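Local coordinates for protein lipase (Acinetobacter baumannii, PDB 4OPM) that probably hydrolyses ester bonds of lipids, as a putative triacylglycerol lipase with an alpha/beta hydrolase fold, at residues K246-E251 against V272-I277; E255-R258 against Q264-V267; E270-G273 against L278-E281. All coordinates share one frame; numbering follows the deposited sequence. Where two conformers were deposited one is given.

Interactions 1 and 3 are buried contacts, with centres about 8 Å apart. They share Val272 and Gly273, and both use helix 276-279. Interaction 1 sets two isoleucines against the ring of His274, the histidine of a probable catalytic triad. Its chemistry is mainly apolar, with one bridging water. Interaction 3 holds the loop that carries this histidine through a buried carboxylate on a backbone N-H, with a small apolar contact beside it. Interaction 2 is a surface contact, about 14 Å from interaction 1 between centres. There a lysine of helix 251-259 lies across the loop that enters strand 267-269, with no direct hydrogen bond between the segments.

Interaction 1 of 3, residues K246-E251 against V272-I277; sequences KIINVE and VGHMPI
The imidazole ring of His274 meets Ile247 over one face and Ile248 at its edge. The segment that carries it starts at Val272, whose backbone is hydrogen-bonded to Gln244. Gly273 follows and leads to the histidine. The backbone N of His274 donates to a water at 3.2 Å. The same water takes a hydrogen bond from Lys246 N at 2.9 Å, so it bridges the two backbones. The His274 ring then reaches across, with CG anti to the backbone N (chi1 -175°). Ile247 CB sits 3.9 Å from the centroid of the His274 ring and 11° off the normal, a CH-pi contact. The two branches spread over different parts of the ring: Ile247 CG1 is 3.8 Å from His274 CG, while CG2 lies toward the CE1-NE2 side. Near the ring plane, Ile248 CD1 is 3.7 Å from His274 CE1. His274 ND1 is hydrogen-bonded to Asp245 OD2 and NE2 to Ser120 OG, consistent with a Ser-His-Asp triad. These two bonds, with the isoleucines at face and edge, fix the turn of the ring. Asp245 OD1 also accepts bonds from the N atoms of Ile247 and Ile248, so the isoleucine loop helps to place the acid. After the histidine, Met275, a selenomethionine, is the N-cap of a short helix, and Pro276 and Ile277 form its start. Segment 246-251 lies in the connection between strand 237-242 and helix 251-259, and its two isoleucines also touch helix 155-158. Across from it, Pro276 packs on Leu240 of strand 237-242, and Ile277 on His119 of strand 114-119.

Interaction 2 of 3, residues E255-R258 against Q264-V267; sequences ELKR and QPPV
Lys257 lies across the backbone of Gln264 and the ring of Pro266, and it supplies most of the contact. It belongs to helix 251-259. Its chain first runs out opposite the backbone N (chi1 167°), then folds at chi2 (69°). This carries CD to the carbonyl of Gln264, with Lys257 CD 3.3 Å from Gln264 O. The next methylene also stays close to the loop, with Lys257 CE 3.7 Å from Pro265 N. A further bend at chi4 turns NZ aside from CE. The root of the side chain meets the second proline: Lys257 CB is 3.9 Å from Pro266 CG, and the two side chains cross at about a right angle. Gln264 takes part through its carbonyl group. Its side chain goes the other way, toward helix 281-298, where it touches Phe291. The Pro266 ring also rests on Ala253 and Asn254, one turn earlier on the lysine's helix. In this way the connection from helix 251-259 on to strand 267-269 is packed against the helix it has just left. Lys257 NZ is 5.0 Å from Gln264 O, too far for a hydrogen bond. The contact is made by the methylenes, which pack on the proline ring and lie against the polar carbonyl, without a hydrogen bond between the segments.

Interaction 3 of 3, residues E270-G273 against L278-E281; sequences ENVG and LEAE
The carboxylate of Glu279 has Val272 over one face and Gly273 N beyond OE1, raised from the plane toward the side of Val272. On the face is the methyl CG1 of Val272, 4.0 Å from Glu279 CD and about 3.8 Å above the carboxylate plane. Gly273 N donates a hydrogen bond to Glu279 OE1 at 2.8 Å, with an N-H...O angle of 168°. The oxygen is met on its syn side, and the donor stands 24° out of the plane. The other oxygen faces the rest of the glycine, with Glu279 OE2 3.3 Å from Gly273 C. Glu279 CG is anti to the carbonyl carbon, and the chain is extended from there (chi2 176°), which carries the carboxylate to Gly273 N. The side chains of Glu279 and Val272 run past each other in opposite directions. Gly273 comes directly before His274, on the loop between strand 267-269 and helix 276-279. In the alpha/beta hydrolase fold, the loop after the last strand carries the catalytic histidine, and His274 is the probable one here. Glu279 OE2 also accepts a hydrogen bond from Met275 N, so one carboxylate holds the residues just before and just after the histidine. OE1 takes two further N-H bonds, from Phe183 and Asn184, which makes three on that oxygen. This buried group is thus gripped by backbone donors, which would probably favour its ionised form. Beside it lies an apolar contact. The chain leaves helical geometry at Ala280, which is also the N-cap of helix 281-298. Its methyl points toward the loop, and Ala280 CB is 3.9 Å from Val272 CG2.

Interaction 1 of 3, residues K246-E251 against V272-I277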
loop_
_atom_site.group_PDB
_atom_site.type_symbol
_atom_site.label_atom_id
_atom_site.label_comp_id
_atom_site.label_asym_id
_atom_site.label_seq_id
_atom_site.Cartn_x
_atom_site.Cartn_y
_atom_site.Cartn_z
ATOM N N LYS A 246 -3.541 14.751 -4.702
ATOM C CA LYS A 246 -4.431 15.644 -3.930
ATOM C C LYS A 246 -4.504 15.274 -2.454
ATOM O O LYS A 246 -4.983 16.073 -1.640
ATOM C CB LYS A 246 -5.863 15.555 -4.500
ATOM C CG LYS A 246 -6.035 16.221 -5.863
ATOM C CD LYS A 246 -7.429 15.932 -6.395
ATOM C CE LYS A 246 -7.668 16.633 -7.703
ATOM N NZ LYS A 246 -8.941 16.181 -8.331
ATOM N N ILE A 247 -4.103 14.042 -2.117
ATOM C CA ILE A 247 -4.202 13.502 -0.762
ATOM C C ILE A 247 -2.974 13.899 0.052
ATOM O O ILE A 247 -3.114 14.396 1.167
ATOM C CB ILE A 247 -4.422 11.952 -0.789
ATOM C CG1 ILE A 247 -5.578 11.536 -1.761
ATOM C CG2 ILE A 247 -4.639 11.383 0.627
ATOM C CD1 ILE A 247 -6.948 12.217 -1.531
ATOM N N ILE A 248 -1.779 13.622 -0.488
ATOM C CA ILE A 248 -0.482 13.928 0.120
ATOM C C ILE A 248 0.290 14.708 -0.936
ATOM O O ILE A 248 0.698 14.127 -1.950
ATOM C CB ILE A 248 0.252 12.650 0.625
ATOM C CG1 ILE A 248 -0.702 11.728 1.460
ATOM C CG2 ILE A 248 1.493 13.038 1.440
ATOM C CD1 ILE A 248 -0.149 10.365 1.833
ATOM N N ASN A 249 0.452 16.030 -0.725
ATOM C CA ASN A 249 1.078 16.928 -1.701
ATOM C C ASN A 249 2.524 16.527 -1.998
ATOM O O ASN A 249 3.272 16.145 -1.093
ATOM C CB ASN A 249 0.998 18.393 -1.263
ATOM C CG ASN A 249 1.529 18.647 0.120
ATOM O OD1 ASN A 249 1.003 18.131 1.118
ATOM N ND2 ASN A 249 2.564 19.464 0.207
ATOM N N VAL A 250 2.912 16.675 -3.277
ATOM C CA VAL A 250 4.196 16.275 -3.849
ATOM C C VAL A 250 5.427 16.834 -3.069
ATOM O O VAL A 250 6.454 16.159 -3.042
ATOM C CB VAL A 250 4.249 16.612 -5.371
ATOM C CG1 VAL A 250 4.262 18.123 -5.628
ATOM C CG2 VAL A 250 5.425 15.917 -6.062
ATOM N N GLU A 251 5.321 18.012 -2.413
ATOM C CA GLU A 251 6.445 18.608 -1.652
ATOM C C GLU A 251 6.975 17.673 -0.564
ATOM O O GLU A 251 8.157 17.709 -0.218
ATOM C CB GLU A 251 6.026 19.945 -1.003
ATOM C CG GLU A 251 5.847 21.071 -2.017
ATOM C CD GLU A 251 4.578 21.056 -2.849
ATOM O OE1 GLU A 251 3.606 20.352 -2.480
ATOM O OE2 GLU A 251 4.568 21.743 -3.894
ATOM N N VAL A 272 -0.083 12.228 -12.900
ATOM C CA VAL A 272 -0.397 11.068 -12.063
ATOM C C VAL A 272 -0.778 11.605 -10.681
ATOM O O VAL A 272 -0.167 12.569 -10.216
ATOM C CB VAL A 272 0.802 10.069 -12.016
ATOM C CG1 VAL A 272 0.597 8.999 -10.941
ATOM C CG2 VAL A 272 1.025 9.411 -13.383
ATOM N N GLY A 273 -1.787 10.990 -10.055
ATOM C CA GLY A 273 -2.274 11.381 -8.738
ATOM C C GLY A 273 -1.679 10.547 -7.618
ATOM O O GLY A 273 -0.517 10.129 -7.675
ATOM N N HIS A 274 -2.495 10.275 -6.610
ATOM C CA HIS A 274 -2.073 9.552 -5.398
ATOM C C HIS A 274 -1.828 8.045 -5.603
ATOM O O HIS A 274 -1.230 7.427 -4.712
ATOM C CB HIS A 274 -3.162 9.749 -4.316
ATOM C CG HIS A 274 -2.836 9.179 -2.979
ATOM N ND1 HIS A 274 -1.740 9.622 -2.244
ATOM C CD2 HIS A 274 -3.486 8.231 -2.267
ATOM C CE1 HIS A 274 -1.757 8.920 -1.124
ATOM N NE2 HIS A 274 -2.791 8.079 -1.091
HETATM N N MSE A 275 -2.246 7.448 -6.754
HETATM C CA MSE A 275 -2.109 5.998 -6.941
HETATM C C MSE A 275 -1.296 5.617 -8.212
HETATM O O MSE A 275 -1.819 4.946 -9.119
HETATM C CB MSE A 275 -3.515 5.360 -6.965
HETATM C CG MSE A 275 -3.517 3.911 -6.616
HETATM SE SE MSE A 275 -5.166 3.516 -5.677
HETATM C CE MSE A 275 -4.615 1.805 -5.022
ATOM N N PRO A 276 0.034 5.922 -8.259
ATOM C CA PRO A 276 0.837 5.518 -9.438
ATOM C C PRO A 276 0.822 4.012 -9.742
ATOM O O PRO A 276 0.966 3.637 -10.902
ATOM C CB PRO A 276 2.256 5.938 -9.048
ATOM C CG PRO A 276 2.069 7.085 -8.114
ATOM C CD PRO A 276 0.866 6.684 -7.298
ATOM N N ILE A 277 0.653 3.151 -8.712
ATOM C CA ILE A 277 0.641 1.692 -8.895
ATOM C C ILE A 277 -0.533 1.233 -9.798
ATOM O O ILE A 277 -0.438 0.166 -10.418
ATOM C CB ILE A 277 0.692 0.927 -7.565
ATOM C CG1 ILE A 277 -0.566 1.187 -6.691
ATOM C CG2 ILE A 277 2.009 1.279 -6.820
ATOM C CD1 ILE A 277 -0.695 0.265 -5.438
HETATM O O HOH W 1 -4.773 12.542 -6.185
#

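Interaction 2 of 3, residues E255-R258 against Q264-V267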
loop_
_atom_site.group_PDB
_atom_site.type_symbol
_atom_site.label_atom_id
_atom_site.label_comp_id
_atom_site.label_asym_id
_atom_site.label_seq_id
_atom_site.Cartn_x
_atom_site.Cartn_y
_atom_site.Cartn_z
ATOM N N GLU A 255 10.696 16.151 1.421
ATOM C CA GLU A 255 10.867 16.064 2.865
ATOM C C GLU A 255 11.312 14.628 3.257
ATOM O O GLU A 255 12.282 14.475 4.008
ATOM C CB GLU A 255 9.582 16.465 3.584
ATOM C CG GLU A 255 9.783 16.604 5.080
ATOM C CD GLU A 255 8.593 17.108 5.864
ATOM O OE1 GLU A 255 7.653 17.661 5.252
ATOM O OE2 GLU A 255 8.620 16.986 7.108
ATOM N N LEU A 256 10.666 13.581 2.681
ATOM C CA LEU A 256 11.055 12.188 2.937
ATOM C C LEU A 256 12.510 11.951 2.527
ATOM O O LEU A 256 13.253 11.323 3.284
ATOM C CB LEU A 256 10.134 11.187 2.211
ATOM C CG LEU A 256 8.785 10.909 2.849
ATOM C CD1 LEU A 256 7.863 10.181 1.863
ATOM C CD2 LEU A 256 8.929 10.098 4.163
ATOM N N LYS A 257 12.928 12.517 1.373
ATOM C CA LYS A 257 14.296 12.435 0.876
ATOM C C LYS A 257 15.265 13.047 1.911
ATOM O O LYS A 257 16.277 12.427 2.219
ATOM C CB LYS A 257 14.426 13.139 -0.497
ATOM C CG LYS A 257 15.875 13.406 -0.978
ATOM C CD LYS A 257 16.601 12.123 -1.326
ATOM C CE LYS A 257 17.937 12.356 -1.979
ATOM N NZ LYS A 257 18.980 12.693 -0.981
ATOM N N ARG A 258 14.928 14.225 2.472
ATOM C CA ARG A 258 15.762 14.897 3.470
ATOM C C ARG A 258 15.850 14.096 4.778
ATOM O O ARG A 258 16.898 14.083 5.417
ATOM C CB ARG A 258 15.215 16.303 3.773
ATOM C CG ARG A 258 15.371 17.305 2.623
ATOM C CD ARG A 258 15.107 18.744 3.058
ATOM N NE ARG A 258 13.731 18.982 3.515
ATOM C CZ ARG A 258 12.706 19.283 2.717
ATOM N NH1 ARG A 258 12.880 19.364 1.401
ATOM N NH2 ARG A 258 11.499 19.494 3.227
ATOM N N GLN A 264 17.164 7.811 -2.343
ATOM C CA GLN A 264 17.562 8.300 -3.665
ATOM C C GLN A 264 16.747 9.543 -4.015
ATOM O O GLN A 264 15.698 9.735 -3.395
ATOM C CB GLN A 264 17.285 7.199 -4.720
ATOM C CG GLN A 264 18.328 6.102 -4.683
ATOM C CD GLN A 264 18.143 5.054 -5.740
ATOM O OE1 GLN A 264 18.679 3.958 -5.607
ATOM N NE2 GLN A 264 17.426 5.362 -6.832
ATOM N N PRO A 265 17.140 10.363 -5.035
ATOM C CA PRO A 265 16.273 11.486 -5.447
ATOM C C PRO A 265 14.874 10.985 -5.835
ATOM O O PRO A 265 14.770 9.966 -6.529
ATOM C CB PRO A 265 17.008 12.072 -6.662
ATOM C CG PRO A 265 18.450 11.690 -6.444
ATOM C CD PRO A 265 18.355 10.298 -5.880
ATOM N N PRO A 266 13.786 11.625 -5.343
ATOM C CA PRO A 266 12.436 11.121 -5.658
ATOM C C PRO A 266 12.105 11.156 -7.144
ATOM O O PRO A 266 12.613 12.002 -7.882
ATOM C CB PRO A 266 11.507 12.073 -4.892
ATOM C CG PRO A 266 12.379 12.688 -3.836
ATOM C CD PRO A 266 13.719 12.823 -4.485
ATOM N N VAL A 267 11.271 10.211 -7.572
ATOM C CA VAL A 267 10.768 10.161 -8.949
ATOM C C VAL A 267 9.384 10.797 -8.926
ATOM O O VAL A 267 8.497 10.320 -8.199
ATOM C CB VAL A 267 10.730 8.716 -9.507
ATOM C CG1 VAL A 267 10.050 8.673 -10.878
ATOM C CG2 VAL A 267 12.125 8.110 -9.571
#

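Interaction 3 of 3, residues E270-G273 against L278-E281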
loop_
_atom_site.group_PDB
_atom_site.type_symbol
_atom_site.label_atom_id
_atom_site.label_comp_id
_atom_site.label_asym_id
_atom_site.label_seq_id
_atom_site.Cartn_x
_atom_site.Cartn_y
_atom_site.Cartn_z
ATOM N N GLU A 270 4.634 13.052 -13.848
ATOM C CA GLU A 270 3.691 14.077 -14.304
ATOM C C GLU A 270 2.348 13.412 -14.649
ATOM O O GLU A 270 2.331 12.247 -15.068
ATOM C CB GLU A 270 4.246 14.796 -15.555
ATOM C CG GLU A 270 5.474 15.656 -15.294
ATOM C CD GLU A 270 5.288 16.828 -14.350
ATOM O OE1 GLU A 270 4.225 17.491 -14.406
ATOM O OE2 GLU A 270 6.219 17.087 -13.553
ATOM N N ASN A 271 1.230 14.144 -14.482
ATOM C CA ASN A 271 -0.121 13.696 -14.848
ATOM C C ASN A 271 -0.529 12.389 -14.147
ATOM O O ASN A 271 -1.248 11.573 -14.716
ATOM C CB ASN A 271 -0.249 13.547 -16.378
ATOM C CG ASN A 271 -0.010 14.863 -17.081
ATOM O OD1 ASN A 271 -0.552 15.899 -16.697
ATOM N ND2 ASN A 271 0.907 14.869 -18.031
ATOM N N VAL A 272 -0.083 12.228 -12.900
ATOM C CA VAL A 272 -0.397 11.068 -12.063
ATOM C C VAL A 272 -0.778 11.605 -10.681
ATOM O O VAL A 272 -0.167 12.569 -10.216
ATOM C CB VAL A 272 0.802 10.069 -12.016
ATOM C CG1 VAL A 272 0.597 8.999 -10.941
ATOM C CG2 VAL A 272 1.025 9.411 -13.383
ATOM N N GLY A 273 -1.787 10.990 -10.055
ATOM C CA GLY A 273 -2.274 11.381 -8.738
ATOM C C GLY A 273 -1.679 10.547 -7.618
ATOM O O GLY A 273 -0.517 10.129 -7.675
ATOM N N LEU A 278 -1.609 2.038 -9.890
ATOM C CA LEU A 278 -2.743 1.740 -10.790
ATOM C C LEU A 278 -2.819 2.736 -11.953
ATOM O O LEU A 278 -3.366 2.393 -13.001
ATOM C CB LEU A 278 -4.082 1.738 -10.028
ATOM C CG LEU A 278 -4.336 0.567 -9.045
ATOM C CD1 LEU A 278 -5.724 0.689 -8.437
ATOM C CD2 LEU A 278 -4.239 -0.778 -9.732
ATOM N N GLU A 279 -2.260 3.953 -11.787
ATOM C CA GLU A 279 -2.329 4.979 -12.847
ATOM C C GLU A 279 -1.166 4.900 -13.853
ATOM O O GLU A 279 -1.295 5.413 -14.970
ATOM C CB GLU A 279 -2.296 6.382 -12.228
ATOM C CG GLU A 279 -3.462 6.721 -11.307
ATOM C CD GLU A 279 -3.301 8.086 -10.657
ATOM O OE1 GLU A 279 -3.312 9.101 -11.394
ATOM O OE2 GLU A 279 -3.104 8.139 -9.419
ATOM N N ALA A 280 -0.016 4.348 -13.438
ATOM C CA ALA A 280 1.203 4.348 -14.271
ATOM C C ALA A 280 2.135 3.187 -13.898
ATOM O O ALA A 280 3.331 3.403 -13.671
ATOM C CB ALA A 280 1.922 5.687 -14.083
ATOM N N GLU A 281 1.601 1.941 -13.864
ATOM C CA GLU A 281 2.399 0.787 -13.398
ATOM C C GLU A 281 3.681 0.553 -14.216
ATOM O O GLU A 281 4.690 0.139 -13.638
ATOM C CB GLU A 281 1.566 -0.505 -13.317
ATOM C CG GLU A 281 1.231 -1.127 -14.675
ATOM C CD GLU A 281 0.087 -0.511 -15.459
ATOM O OE1 GLU A 281 -0.398 0.579 -15.083
ATOM O OE2 GLU A 281 -0.334 -1.138 -16.457
#